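Local coordinates for protein OBCA, Oxalate Biosynthetic Component A (Burkholderia glumae, PDB 4NNC) that binds a cobalt ion and the ligand 2KQ in a TIM-barrel domain related to the beta-keto acid cleavage enzymes, at residues L6-A11 against I470-E475; A220-L225 against I273-T278. All coordinates share one frame; numbering follows the deposited sequence.

Contact 1. Residues L6-A11 against I470-E475; sequences LYITAA and IRVGLE. With CO (cobalt (II) ion), chain B; 2KQ ((3S)-3-[2-[3-[[(2R)-4-[[[(2R,3S,4R,5R)-5-(6-aminopurin-9-yl)-4-oxidanyl-3-phosphonooxy-oxolan-2-yl]methoxy-oxidanyl-phosphoryl]oxy-oxidanyl-phosphoryl]oxy-3,3-dimethyl-2-oxidanyl-butanoyl]amino]propanoylamino]ethylsulfanyl]-3-oxidanyl-butanoic acid), chain D.
Tyr7, Thr9 and Ala11 exchange backbone hydrogen bonds with Ile470 and Val472, and the alternation of these bonds identifies two parallel strands, whose axes lie 24° apart. Ile470 N donates to Tyr7 O (3.1 Å) and Ile470 O accepts from Thr9 N (2.8 Å); Thr9 O then takes Val472 N, and Val472 O takes Ala11 N. Beyond the regular pairing, Glu475 N reaches Ala11 O at 3.0 Å, tying the turn after the strand to the end of 6-11. Gly473 lies in that turn at backbone angles (phi 140°) that would jam a CB against the preceding carbonyl O, which suits a residue without a side chain; its CA also makes a CA-H...O contact with Ala11 O.

Side-chain packing divides by face. Ile8 CG2 meets Val472 CG2 at 4.3 Å on the side that packs against helices 458-464 and 495-507. On the other side, the aliphatic bases of two polar side chains cross at an angle, Thr9 CB lying 3.9 Å from Arg471 CB.

Polar and metal contacts gather at the C-terminal ends. Arg471 runs out with CG anti to its backbone N (chi1 152°) and the chain extended, which carries the guanidinium over Ala11; Ala11 CB covers one face, offset toward the rim. Two carboxylates hold this group: Arg471 NH2 forms a salt bridge with Glu475 OE1 at 2.9 Å, and Arg471 NE forms another with Asp476. Glu475 OE1 also binds cobalt at 2.2 Å, consistent with Arg471 helping to position a metal ligand from the second shell. His224 and His226 complete the protein's share of the site, which sits at the C-terminal ends of parallel strands, as active sites of TIM barrels do.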
ATOM      1  N   LEU A   6      15.316 -10.385  13.471  1.00 37.05           N
ATOM      2  CA  LEU A   6      14.693  -9.341  12.658  1.00 35.62           C
ATOM      3  C   LEU A   6      13.469  -8.799  13.393  1.00 34.97           C
ATOM      4  O   LEU A   6      12.852  -9.514  14.190  1.00 34.50           O
ATOM      5  CB  LEU A   6      14.228  -9.913  11.312  1.00 35.14           C
ATOM      6  CG  LEU A   6      15.137 -10.282  10.128  1.00 40.36           C
ATOM      7  CD1 LEU A   6      15.521  -9.057   9.316  1.00 32.40           C
ATOM      8  CD2 LEU A   6      16.364 -11.066  10.533  1.00 32.50           C
ATOM      9  N   TYR A   7      13.110  -7.543  13.130  1.00 29.90           N
ATOM     10  CA  TYR A   7      11.815  -7.031  13.579  1.00 25.95           C
ATOM     11  C   TYR A   7      10.961  -6.648  12.374  1.00 26.96           C
ATOM     12  O   TYR A   7      11.475  -6.147  11.381  1.00 28.73           O
ATOM     13  CB  TYR A   7      11.961  -5.858  14.559  1.00 27.04           C
ATOM     14  CG  TYR A   7      12.569  -4.593  13.980  1.00 32.00           C
ATOM     15  CD1 TYR A   7      11.759  -3.551  13.534  1.00 27.92           C
ATOM     16  CD2 TYR A   7      13.951  -4.428  13.910  1.00 28.80           C
ATOM     17  CE1 TYR A   7      12.310  -2.386  13.014  1.00 31.27           C
ATOM     18  CE2 TYR A   7      14.510  -3.271  13.393  1.00 32.36           C
ATOM     19  CZ  TYR A   7      13.684  -2.251  12.947  1.00 36.23           C
ATOM     20  OH  TYR A   7      14.233  -1.097  12.423  1.00 38.90           O
ATOM     21  N   ILE A   8       9.660  -6.910  12.447  1.00 26.42           N
ATOM     22  CA  ILE A   8       8.774  -6.603  11.336  1.00 21.64           C
ATOM     23  C   ILE A   8       8.039  -5.275  11.574  1.00 23.76           C
ATOM     24  O   ILE A   8       7.507  -5.025  12.663  1.00 22.55           O
ATOM     25  CB  ILE A   8       7.751  -7.727  11.116  1.00 23.93           C
ATOM     26  CG1 ILE A   8       8.450  -9.003  10.647  1.00 25.36           C
ATOM     27  CG2 ILE A   8       6.686  -7.302  10.111  1.00 23.85           C
ATOM     28  CD1 ILE A   8       7.651 -10.263  10.915  1.00 26.56           C
ATOM     29  N   THR A   9       8.022  -4.423  10.553  1.00 24.22           N
ATOM     30  CA  THR A   9       7.207  -3.212  10.590  1.00 23.98           C
ATOM     31  C   THR A   9       5.948  -3.458   9.773  1.00 21.56           C
ATOM     32  O   THR A   9       6.016  -3.999   8.664  1.00 19.69           O
ATOM     33  CB  THR A   9       7.971  -1.992  10.041  1.00 22.87           C
ATOM     34  OG1 THR A   9       8.972  -1.602  10.991  1.00 20.21           O
ATOM     35  CG2 THR A   9       7.020  -0.812   9.791  1.00 23.03           C
ATOM     36  N   ALA A  10       4.800  -3.090  10.336  1.00 20.26           N
ATOM     37  CA  ALA A  10       3.542  -3.107   9.599  1.00 18.43           C
ATOM     38  C   ALA A  10       3.206  -1.677   9.131  1.00 20.28           C
ATOM     39  O   ALA A  10       3.272  -0.733   9.921  1.00 19.52           O
ATOM     40  CB  ALA A  10       2.423  -3.651  10.477  1.00 16.69           C
ATOM     41  N   ALA A  11       2.847  -1.526   7.855  1.00 18.31           N
ATOM     42  CA  ALA A  11       2.425  -0.235   7.307  1.00 18.17           C
ATOM     43  C   ALA A  11       1.049  -0.379   6.670  1.00 19.76           C
ATOM     44  O   ALA A  11       0.946  -0.655   5.468  1.00 21.84           O
ATOM     45  CB  ALA A  11       3.437   0.270   6.278  1.00 21.01           C
ATOM     46  N   ILE A 470      12.147  -6.002   8.355  1.00 25.97           N
ATOM     47  CA  ILE A 470      11.404  -6.037   7.108  1.00 23.81           C
ATOM     48  C   ILE A 470      10.045  -5.359   7.321  1.00 28.69           C
ATOM     49  O   ILE A 470       9.412  -5.501   8.380  1.00 23.79           O
ATOM     50  CB  ILE A 470      11.197  -7.495   6.637  1.00 31.57           C
ATOM     51  CG1 ILE A 470      12.540  -8.146   6.296  1.00 29.20           C
ATOM     52  CG2 ILE A 470      10.272  -7.566   5.428  1.00 25.39           C
ATOM     53  CD1 ILE A 470      12.410  -9.633   5.914  1.00 30.12           C
ATOM     54  N   ARG A 471       9.612  -4.610   6.316  1.00 26.19           N
ATOM     55  CA  ARG A 471       8.346  -3.910   6.378  1.00 23.73           C
ATOM     56  C   ARG A 471       7.396  -4.447   5.308  1.00 22.01           C
ATOM     57  O   ARG A 471       7.787  -4.676   4.150  1.00 18.92           O
ATOM     58  CB  ARG A 471       8.568  -2.406   6.200  1.00 21.19           C
ATOM     59  CG  ARG A 471       7.372  -1.695   5.596  1.00 22.69           C
ATOM     60  CD  ARG A 471       7.496  -0.188   5.691  1.00 21.37           C
ATOM     61  NE  ARG A 471       6.726   0.458   4.634  1.00 19.34           N
ATOM     62  CZ  ARG A 471       6.506   1.762   4.573  1.00 22.42           C
ATOM     63  NH1 ARG A 471       6.981   2.558   5.520  1.00 21.34           N
ATOM     64  NH2 ARG A 471       5.802   2.268   3.574  1.00 24.93           N
ATOM     65  N   VAL A 472       6.152  -4.681   5.711  1.00 21.82           N
ATOM     66  CA  VAL A 472       5.110  -5.114   4.785  1.00 22.53           C
ATOM     67  C   VAL A 472       3.881  -4.300   5.129  1.00 21.98           C
ATOM     68  O   VAL A 472       3.894  -3.557   6.130  1.00 22.82           O
ATOM     69  CB  VAL A 472       4.816  -6.627   4.919  1.00 24.60           C
ATOM     70  CG1 VAL A 472       5.984  -7.446   4.402  1.00 25.07           C
ATOM     71  CG2 VAL A 472       4.539  -6.978   6.384  1.00 23.81           C
ATOM     72  N   GLY A 473       2.829  -4.433   4.323  1.00 21.19           N
ATOM     73  CA  GLY A 473       1.598  -3.699   4.539  1.00 19.98           C
ATOM     74  C   GLY A 473       0.941  -3.163   3.276  1.00 22.83           C
ATOM     75  O   GLY A 473       1.600  -3.000   2.236  1.00 21.30           O
ATOM     76  N   LEU A 474      -0.358  -2.871   3.383  1.00 21.28           N
ATOM     77  CA  LEU A 474      -1.156  -2.366   2.267  1.00 21.03           C
ATOM     78  C   LEU A 474      -0.630  -1.052   1.745  1.00 23.63           C
ATOM     79  O   LEU A 474      -0.941  -0.667   0.611  1.00 21.68           O
ATOM     80  CB  LEU A 474      -2.628  -2.208   2.661  1.00 19.36           C
ATOM     81  CG  LEU A 474      -3.407  -3.492   2.940  1.00 26.75           C
ATOM     82  CD1 LEU A 474      -4.916  -3.223   2.899  1.00 25.03           C
ATOM     83  CD2 LEU A 474      -3.028  -4.552   1.911  1.00 21.84           C
ATOM     84  N   GLU A 475       0.149  -0.354   2.574  1.00 22.19           N
ATOM     85  CA  GLU A 475       0.786   0.877   2.130  1.00 24.45           C
ATOM     86  C   GLU A 475       1.700   0.598   0.927  1.00 22.11           C
ATOM     87  O   GLU A 475       1.754   1.403  -0.003  1.00 21.84           O
ATOM     88  CB  GLU A 475       1.582   1.546   3.264  1.00 21.44           C
ATOM     89  CG  GLU A 475       2.601   2.586   2.752  1.00 22.32           C
ATOM     90  CD  GLU A 475       3.087   3.547   3.848  1.00 23.92           C
ATOM     91  OE1 GLU A 475       3.858   4.479   3.523  1.00 23.60           O
ATOM     92  OE2 GLU A 475       2.721   3.349   5.032  1.00 20.56           O
TER
HETATM   93 CO    CO B 601       4.505   6.032   4.906  1.00 21.84          CO
HETATM   94  C01 2KQ D 603      -0.267   1.630  -4.918  1.00 34.20           C
HETATM   95  C02 2KQ D 603       0.278   0.253  -4.507  1.00 42.41           C
HETATM   96  C03 2KQ D 603       0.263   0.114  -2.905  1.00 27.84           C
HETATM   97  C04 2KQ D 603      -0.601  -0.821  -5.160  1.00 38.15           C
HETATM   98  O05 2KQ D 603      -0.093  -2.085  -4.799  1.00 43.72           O
HETATM   99  P06 2KQ D 603      -0.337  -3.353  -5.733  1.00 46.22           P
HETATM  100  O07 2KQ D 603      -0.220  -4.606  -4.883  1.00 34.78           O
HETATM  101  O08 2KQ D 603      -1.727  -3.310  -6.346  1.00 51.65           O
HETATM  102  O09 2KQ D 603       0.793  -3.369  -6.853  1.00 60.62           O
HETATM  103  P10 2KQ D 603       0.754  -2.678  -8.302  1.00 58.78           P
HETATM  104  O11 2KQ D 603       2.136  -2.652  -8.892  1.00 56.93           O
HETATM  105  O12 2KQ D 603       0.272  -1.254  -8.164  1.00 65.60           O
HETATM  106  O13 2KQ D 603      -0.233  -3.490  -9.275  1.00 61.65           O
HETATM  107  C14 2KQ D 603      -0.508  -2.985 -10.592  1.00 68.30           C
HETATM  108  C15 2KQ D 603      -1.120  -4.028 -11.425  1.00 73.34           C
HETATM  109  O16 2KQ D 603      -0.366  -5.305 -11.330  1.00 66.40           O
HETATM  110  C17 2KQ D 603      -1.234  -6.286 -10.744  1.00 62.20           C
HETATM  111  N18 2KQ D 603      -0.475  -7.031  -9.801  1.00 59.08           N
HETATM  112  C19 2KQ D 603      -0.140  -6.669  -8.550  1.00 58.19           C
HETATM  113  N20 2KQ D 603       0.602  -7.649  -7.987  1.00 52.03           N
HETATM  114  C21 2KQ D 603       0.750  -8.654  -8.890  1.00 55.44           C
HETATM  115  C22 2KQ D 603       1.400  -9.904  -8.883  1.00 52.41           C
HETATM  116  N23 2KQ D 603       2.129 -10.361  -7.707  1.00 47.56           N
HETATM  117  N24 2KQ D 603       1.341 -10.671  -9.986  1.00 56.66           N
HETATM  118  C25 2KQ D 603       0.677 -10.245 -11.089  1.00 56.38           C
HETATM  119  N26 2KQ D 603       0.039  -9.066 -11.128  1.00 56.04           N
HETATM  120  C27 2KQ D 603       0.070  -8.259 -10.036  1.00 60.39           C
HETATM  121  C28 2KQ D 603      -2.373  -5.560 -10.155  1.00 68.78           C
HETATM  122  O29 2KQ D 603      -3.578  -6.322 -10.234  1.00 67.87           O
HETATM  123  C30 2KQ D 603      -2.512  -4.355 -10.990  1.00 77.42           C
HETATM  124  O31 2KQ D 603      -3.334  -4.655 -12.138  1.00 84.55           O
HETATM  125  P32 2KQ D 603      -3.548  -3.534 -13.316  1.00 95.73           P
HETATM  126  O33 2KQ D 603      -2.230  -3.245 -14.049  1.00 86.83           O
HETATM  127  O34 2KQ D 603      -4.588  -4.014 -14.309  1.00 87.88           O
HETATM  128  O35 2KQ D 603      -4.039  -2.264 -12.674  1.00 87.98           O
HETATM  129  C36 2KQ D 603       1.703   0.068  -5.123  1.00 45.17           C
HETATM  130  O37 2KQ D 603       1.606   0.168  -6.481  1.00 48.95           O
HETATM  131  C38 2KQ D 603       2.759   1.083  -4.651  1.00 45.51           C
HETATM  132  O39 2KQ D 603       2.755   2.256  -5.007  1.00 44.60           O
HETATM  133  N40 2KQ D 603       3.829   0.608  -3.786  1.00 39.61           N
HETATM  134  C41 2KQ D 603       4.814   1.561  -3.396  1.00 37.69           C
HETATM  135  C42 2KQ D 603       4.458   2.194  -2.056  1.00 36.14           C
HETATM  136  C43 2KQ D 603       5.496   3.222  -1.551  1.00 38.77           C
HETATM  137  O44 2KQ D 603       5.886   4.148  -2.265  1.00 36.73           O
HETATM  138  N45 2KQ D 603       6.019   3.056  -0.223  1.00 33.68           N
HETATM  139  C46 2KQ D 603       6.983   4.019   0.221  1.00 38.88           C
HETATM  140  C47 2KQ D 603       6.549   4.622   1.539  1.00 38.17           C
HETATM  141  S48 2KQ D 603       7.867   5.554   2.305  1.00 51.76           S
HETATM  142  C49 2KQ D 603       7.377   6.010   3.956  1.00 28.49           C
HETATM  143  C50 2KQ D 603       8.182   5.206   4.833  1.00 34.45           C
HETATM  144  O51 2KQ D 603       6.025   5.681   4.198  1.00 28.48           O
HETATM  145  C52 2KQ D 603       7.746   7.495   4.260  1.00 33.52           C
HETATM  146  C53 2KQ D 603       6.780   8.335   5.039  1.00 29.31           C
HETATM  147  O54 2KQ D 603       5.662   7.875   5.416  1.00 23.52           O
HETATM  148  O55 2KQ D 603       7.112   9.518   5.319  1.00 27.52           O

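Contact 2. Residues A220-L225 against I273-T278; sequences AAVVHL and ILNLST. With CO (cobalt (II) ion), chain B; 2KQ ((3S)-3-[2-[3-[[(2R)-4-[[[(2R,3S,4R,5R)-5-(6-aminopurin-9-yl)-4-oxidanyl-3-phosphonooxy-oxolan-2-yl]methoxy-oxidanyl-phosphoryl]oxy-oxidanyl-phosphoryl]oxy-3,3-dimethyl-2-oxidanyl-butanoyl]amino]propanoylamino]ethylsulfanyl]-3-oxidanyl-butanoic acid), chain D.
His224 and Asn275 form the tight part of this contact, paired on one face of two parallel strands with their side chains crossing. His224 ND1 donates to Asn275 OD1 at 3.0 Å. This oxygen lies near the ring plane, but ND1 sits above the amide's carbonyl plane, 78° out of it, rather than on a lone pair; ring and amide planes are 76° apart. Asn275 ND2 is hydrogen-bonded to Glu346, so both ends of the amide are engaged, which should restrict its rotation. With ND1 used as a donor, His224 NE2 binds cobalt at 2.2 Å. Close by, Ser277 N bonds Leu225 O (2.9 Å), and Ser277 OG donates to 2KQ O54 at 2.7 Å.

Packing is looser on the opposite face, although it too is buried: Leu225 CD1 stands 4.3 Å from Leu274 CD2 and 4.2 Å from Leu276 CD1, beneath helices 205-217 and 255-268. Back on the His224 face, toward the N-terminal ends, Val222 CG2 touches Ile273 CG2 at 3.9 Å, and in the backbone Val223 N still donates to Ile273 O. Apolar helix-facing side chains on one side and metal and ligand groups near the strand ends on the other are characteristic of neighbouring strands in a TIM barrel.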
ATOM      1  N   ALA A 220       4.144  -8.125  14.235  1.00 25.04           N
ATOM      2  CA  ALA A 220       4.829  -6.854  13.984  1.00 23.51           C
ATOM      3  C   ALA A 220       5.218  -6.143  15.280  1.00 27.88           C
ATOM      4  O   ALA A 220       4.405  -6.031  16.200  1.00 28.70           O
ATOM      5  CB  ALA A 220       3.948  -5.947  13.137  1.00 21.64           C
ATOM      6  N   ALA A 221       6.451  -5.638  15.347  1.00 27.25           N
ATOM      7  CA  ALA A 221       6.897  -4.877  16.518  1.00 27.90           C
ATOM      8  C   ALA A 221       6.633  -3.366  16.376  1.00 26.08           C
ATOM      9  O   ALA A 221       6.439  -2.657  17.375  1.00 22.75           O
ATOM     10  CB  ALA A 221       8.375  -5.139  16.790  1.00 25.37           C
ATOM     11  N   VAL A 222       6.642  -2.880  15.136  1.00 21.59           N
ATOM     12  CA  VAL A 222       6.493  -1.450  14.861  1.00 20.17           C
ATOM     13  C   VAL A 222       5.353  -1.281  13.856  1.00 20.75           C
ATOM     14  O   VAL A 222       5.200  -2.103  12.940  1.00 22.05           O
ATOM     15  CB  VAL A 222       7.803  -0.857  14.295  1.00 21.78           C
ATOM     16  CG1 VAL A 222       7.636   0.612  13.926  1.00 22.46           C
ATOM     17  CG2 VAL A 222       8.933  -1.008  15.288  1.00 21.90           C
ATOM     18  N   VAL A 223       4.527  -0.251  14.052  1.00 22.26           N
ATOM     19  CA  VAL A 223       3.427   0.034  13.134  1.00 20.18           C
ATOM     20  C   VAL A 223       3.587   1.454  12.594  1.00 21.79           C
ATOM     21  O   VAL A 223       3.559   2.426  13.354  1.00 18.68           O
ATOM     22  CB  VAL A 223       2.038  -0.113  13.805  1.00 20.68           C
ATOM     23  CG1 VAL A 223       0.927   0.018  12.765  1.00 18.60           C
ATOM     24  CG2 VAL A 223       1.921  -1.459  14.511  1.00 22.25           C
ATOM     25  N   HIS A 224       3.774   1.562  11.281  1.00 20.88           N
ATOM     26  CA  HIS A 224       3.962   2.845  10.633  1.00 19.73           C
ATOM     27  C   HIS A 224       2.600   3.326  10.141  1.00 19.51           C
ATOM     28  O   HIS A 224       1.915   2.593   9.415  1.00 17.60           O
ATOM     29  CB  HIS A 224       4.945   2.682   9.472  1.00 19.88           C
ATOM     30  CG  HIS A 224       5.030   3.875   8.577  1.00 22.55           C
ATOM     31  ND1 HIS A 224       5.576   5.078   8.985  1.00 21.81           N
ATOM     32  CD2 HIS A 224       4.647   4.048   7.286  1.00 20.37           C
ATOM     33  CE1 HIS A 224       5.522   5.938   7.980  1.00 24.82           C
ATOM     34  NE2 HIS A 224       4.967   5.338   6.939  1.00 21.45           N
ATOM     35  N   LEU A 225       2.208   4.540  10.537  1.00 19.50           N
ATOM     36  CA  LEU A 225       0.855   5.043  10.282  1.00 19.38           C
ATOM     37  C   LEU A 225       0.767   6.269   9.369  1.00 20.84           C
ATOM     38  O   LEU A 225       1.636   7.157   9.409  1.00 19.07           O
ATOM     39  CB  LEU A 225       0.163   5.390  11.602  1.00 17.66           C
ATOM     40  CG  LEU A 225      -0.069   4.232  12.570  1.00 24.89           C
ATOM     41  CD1 LEU A 225      -0.756   4.719  13.848  1.00 18.83           C
ATOM     42  CD2 LEU A 225      -0.866   3.118  11.886  1.00 17.79           C
ATOM     43  N   ILE A 273       4.847   0.211  19.204  1.00 22.48           N
ATOM     44  CA  ILE A 273       5.817   1.215  18.803  1.00 21.38           C
ATOM     45  C   ILE A 273       5.200   1.888  17.584  1.00 26.95           C
ATOM     46  O   ILE A 273       5.169   1.316  16.471  1.00 24.80           O
ATOM     47  CB  ILE A 273       7.179   0.584  18.454  1.00 21.89           C
ATOM     48  CG1 ILE A 273       7.711  -0.214  19.660  1.00 25.34           C
ATOM     49  CG2 ILE A 273       8.173   1.666  18.027  1.00 20.04           C
ATOM     50  CD1 ILE A 273       8.927  -1.104  19.370  1.00 20.69           C
ATOM     51  N   LEU A 274       4.648   3.076  17.812  1.00 25.07           N
ATOM     52  CA  LEU A 274       3.996   3.825  16.751  1.00 22.99           C
ATOM     53  C   LEU A 274       5.060   4.625  15.981  1.00 24.53           C
ATOM     54  O   LEU A 274       5.991   5.198  16.575  1.00 19.41           O
ATOM     55  CB  LEU A 274       2.881   4.720  17.323  1.00 23.77           C
ATOM     56  CG  LEU A 274       1.715   3.948  17.978  1.00 27.89           C
ATOM     57  CD1 LEU A 274       0.513   4.821  18.333  1.00 26.51           C
ATOM     58  CD2 LEU A 274       1.263   2.813  17.079  1.00 28.87           C
ATOM     59  N   ASN A 275       4.933   4.620  14.658  1.00 22.96           N
ATOM     60  CA  ASN A 275       5.867   5.288  13.766  1.00 21.14           C
ATOM     61  C   ASN A 275       4.987   6.159  12.870  1.00 23.48           C
ATOM     62  O   ASN A 275       4.325   5.662  11.956  1.00 20.60           O
ATOM     63  CB  ASN A 275       6.658   4.230  12.973  1.00 21.27           C
ATOM     64  CG  ASN A 275       7.478   4.816  11.811  1.00 25.30           C
ATOM     65  OD1 ASN A 275       7.215   5.928  11.327  1.00 23.69           O
ATOM     66  ND2 ASN A 275       8.458   4.039  11.336  1.00 23.04           N
ATOM     67  N   LEU A 276       4.963   7.458  13.137  1.00 21.51           N
ATOM     68  CA  LEU A 276       4.000   8.319  12.459  1.00 22.64           C
ATOM     69  C   LEU A 276       4.600   8.937  11.208  1.00 22.99           C
ATOM     70  O   LEU A 276       5.697   9.501  11.258  1.00 21.49           O
ATOM     71  CB  LEU A 276       3.500   9.415  13.398  1.00 21.61           C
ATOM     72  CG  LEU A 276       2.211   9.100  14.167  1.00 31.38           C
ATOM     73  CD1 LEU A 276       2.178   7.666  14.705  1.00 22.52           C
ATOM     74  CD2 LEU A 276       1.966  10.118  15.283  1.00 19.20           C
ATOM     75  N   SER A 277       3.885   8.811  10.087  1.00 19.90           N
ATOM     76  CA  SER A 277       4.297   9.472   8.857  1.00 19.87           C
ATOM     77  C   SER A 277       4.183  10.992   8.994  1.00 20.70           C
ATOM     78  O   SER A 277       3.161  11.519   9.456  1.00 21.46           O
ATOM     79  CB  SER A 277       3.470   8.991   7.663  1.00 17.80           C
ATOM     80  OG  SER A 277       3.900   9.634   6.475  1.00 21.47           O
ATOM     81  N   THR A 278       5.251  11.678   8.599  1.00 21.28           N
ATOM     82  CA  THR A 278       5.297  13.139   8.526  1.00 21.72           C
ATOM     83  C   THR A 278       5.271  13.613   7.067  1.00 22.77           C
ATOM     84  O   THR A 278       5.450  14.803   6.778  1.00 23.45           O
ATOM     85  CB  THR A 278       6.594  13.649   9.110  1.00 19.17           C
ATOM     86  OG1 THR A 278       7.676  13.074   8.364  1.00 21.52           O
ATOM     87  CG2 THR A 278       6.720  13.239  10.571  1.00 17.34           C
TER
HETATM   88 CO    CO B 601       4.505   6.032   4.906  1.00 21.84          CO
HETATM   89  C01 2KQ D 603      -0.267   1.630  -4.918  1.00 34.20           C
HETATM   90  C02 2KQ D 603       0.278   0.253  -4.507  1.00 42.41           C
HETATM   91  C03 2KQ D 603       0.263   0.114  -2.905  1.00 27.84           C
HETATM   92  C04 2KQ D 603      -0.601  -0.821  -5.160  1.00 38.15           C
HETATM   93  O05 2KQ D 603      -0.093  -2.085  -4.799  1.00 43.72           O
HETATM   94  P06 2KQ D 603      -0.337  -3.353  -5.733  1.00 46.22           P
HETATM   95  O07 2KQ D 603      -0.220  -4.606  -4.883  1.00 34.78           O
HETATM   96  O08 2KQ D 603      -1.727  -3.310  -6.346  1.00 51.65           O
HETATM   97  O09 2KQ D 603       0.793  -3.369  -6.853  1.00 60.62           O
HETATM   98  P10 2KQ D 603       0.754  -2.678  -8.302  1.00 58.78           P
HETATM   99  O11 2KQ D 603       2.136  -2.652  -8.892  1.00 56.93           O
HETATM  100  O12 2KQ D 603       0.272  -1.254  -8.164  1.00 65.60           O
HETATM  101  O13 2KQ D 603      -0.233  -3.490  -9.275  1.00 61.65           O
HETATM  102  C14 2KQ D 603      -0.508  -2.985 -10.592  1.00 68.30           C
HETATM  103  C15 2KQ D 603      -1.120  -4.028 -11.425  1.00 73.34           C
HETATM  104  O16 2KQ D 603      -0.366  -5.305 -11.330  1.00 66.40           O
HETATM  105  C17 2KQ D 603      -1.234  -6.286 -10.744  1.00 62.20           C
HETATM  106  N18 2KQ D 603      -0.475  -7.031  -9.801  1.00 59.08           N
HETATM  107  C19 2KQ D 603      -0.140  -6.669  -8.550  1.00 58.19           C
HETATM  108  N20 2KQ D 603       0.602  -7.649  -7.987  1.00 52.03           N
HETATM  109  C21 2KQ D 603       0.750  -8.654  -8.890  1.00 55.44           C
HETATM  110  C22 2KQ D 603       1.400  -9.904  -8.883  1.00 52.41           C
HETATM  111  N23 2KQ D 603       2.129 -10.361  -7.707  1.00 47.56           N
HETATM  112  N24 2KQ D 603       1.341 -10.671  -9.986  1.00 56.66           N
HETATM  113  C25 2KQ D 603       0.677 -10.245 -11.089  1.00 56.38           C
HETATM  114  N26 2KQ D 603       0.039  -9.066 -11.128  1.00 56.04           N
HETATM  115  C27 2KQ D 603       0.070  -8.259 -10.036  1.00 60.39           C
HETATM  116  C28 2KQ D 603      -2.373  -5.560 -10.155  1.00 68.78           C
HETATM  117  O29 2KQ D 603      -3.578  -6.322 -10.234  1.00 67.87           O
HETATM  118  C30 2KQ D 603      -2.512  -4.355 -10.990  1.00 77.42           C
HETATM  119  O31 2KQ D 603      -3.334  -4.655 -12.138  1.00 84.55           O
HETATM  120  P32 2KQ D 603      -3.548  -3.534 -13.316  1.00 95.73           P
HETATM  121  O33 2KQ D 603      -2.230  -3.245 -14.049  1.00 86.83           O
HETATM  122  O34 2KQ D 603      -4.588  -4.014 -14.309  1.00 87.88           O
HETATM  123  O35 2KQ D 603      -4.039  -2.264 -12.674  1.00 87.98           O
HETATM  124  C36 2KQ D 603       1.703   0.068  -5.123  1.00 45.17           C
HETATM  125  O37 2KQ D 603       1.606   0.168  -6.481  1.00 48.95           O
HETATM  126  C38 2KQ D 603       2.759   1.083  -4.651  1.00 45.51           C
HETATM  127  O39 2KQ D 603       2.755   2.256  -5.007  1.00 44.60           O
HETATM  128  N40 2KQ D 603       3.829   0.608  -3.786  1.00 39.61           N
HETATM  129  C41 2KQ D 603       4.814   1.561  -3.396  1.00 37.69           C
HETATM  130  C42 2KQ D 603       4.458   2.194  -2.056  1.00 36.14           C
HETATM  131  C43 2KQ D 603       5.496   3.222  -1.551  1.00 38.77           C
HETATM  132  O44 2KQ D 603       5.886   4.148  -2.265  1.00 36.73           O
HETATM  133  N45 2KQ D 603       6.019   3.056  -0.223  1.00 33.68           N
HETATM  134  C46 2KQ D 603       6.983   4.019   0.221  1.00 38.88           C
HETATM  135  C47 2KQ D 603       6.549   4.622   1.539  1.00 38.17           C
HETATM  136  S48 2KQ D 603       7.867   5.554   2.305  1.00 51.76           S
HETATM  137  C49 2KQ D 603       7.377   6.010   3.956  1.00 28.49           C
HETATM  138  C50 2KQ D 603       8.182   5.206   4.833  1.00 34.45           C
HETATM  139  O51 2KQ D 603       6.025   5.681   4.198  1.00 28.48           O
HETATM  140  C52 2KQ D 603       7.746   7.495   4.260  1.00 33.52           C
HETATM  141  C53 2KQ D 603       6.780   8.335   5.039  1.00 29.31           C
HETATM  142  O54 2KQ D 603       5.662   7.875   5.416  1.00 23.52           O
HETATM  143  O55 2KQ D 603       7.112   9.518   5.319  1.00 27.52           O

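How the contacts relate
The centres of contacts 1 and 2 lie about 9 Å apart, and both belong to one sheet in which strand 469-472 is followed by 5-10, then 222-229, then 273-276. The shared border is the pairing of 5-10 with 222-229, where Ala10 N meets Val222 O at 2.8 Å and Ala10 O meets His224 N at 2.7 Å, both probable hydrogen bonds. Along the chain, contact 2 is nested within contact 1. Contact 1 joins strands from near the two ends of the chain, closing the barrel, whereas contact 2 joins strands near in sequence. Each supplies one protein ligand to cobalt, consistent with a metal site assembled where the barrel closes.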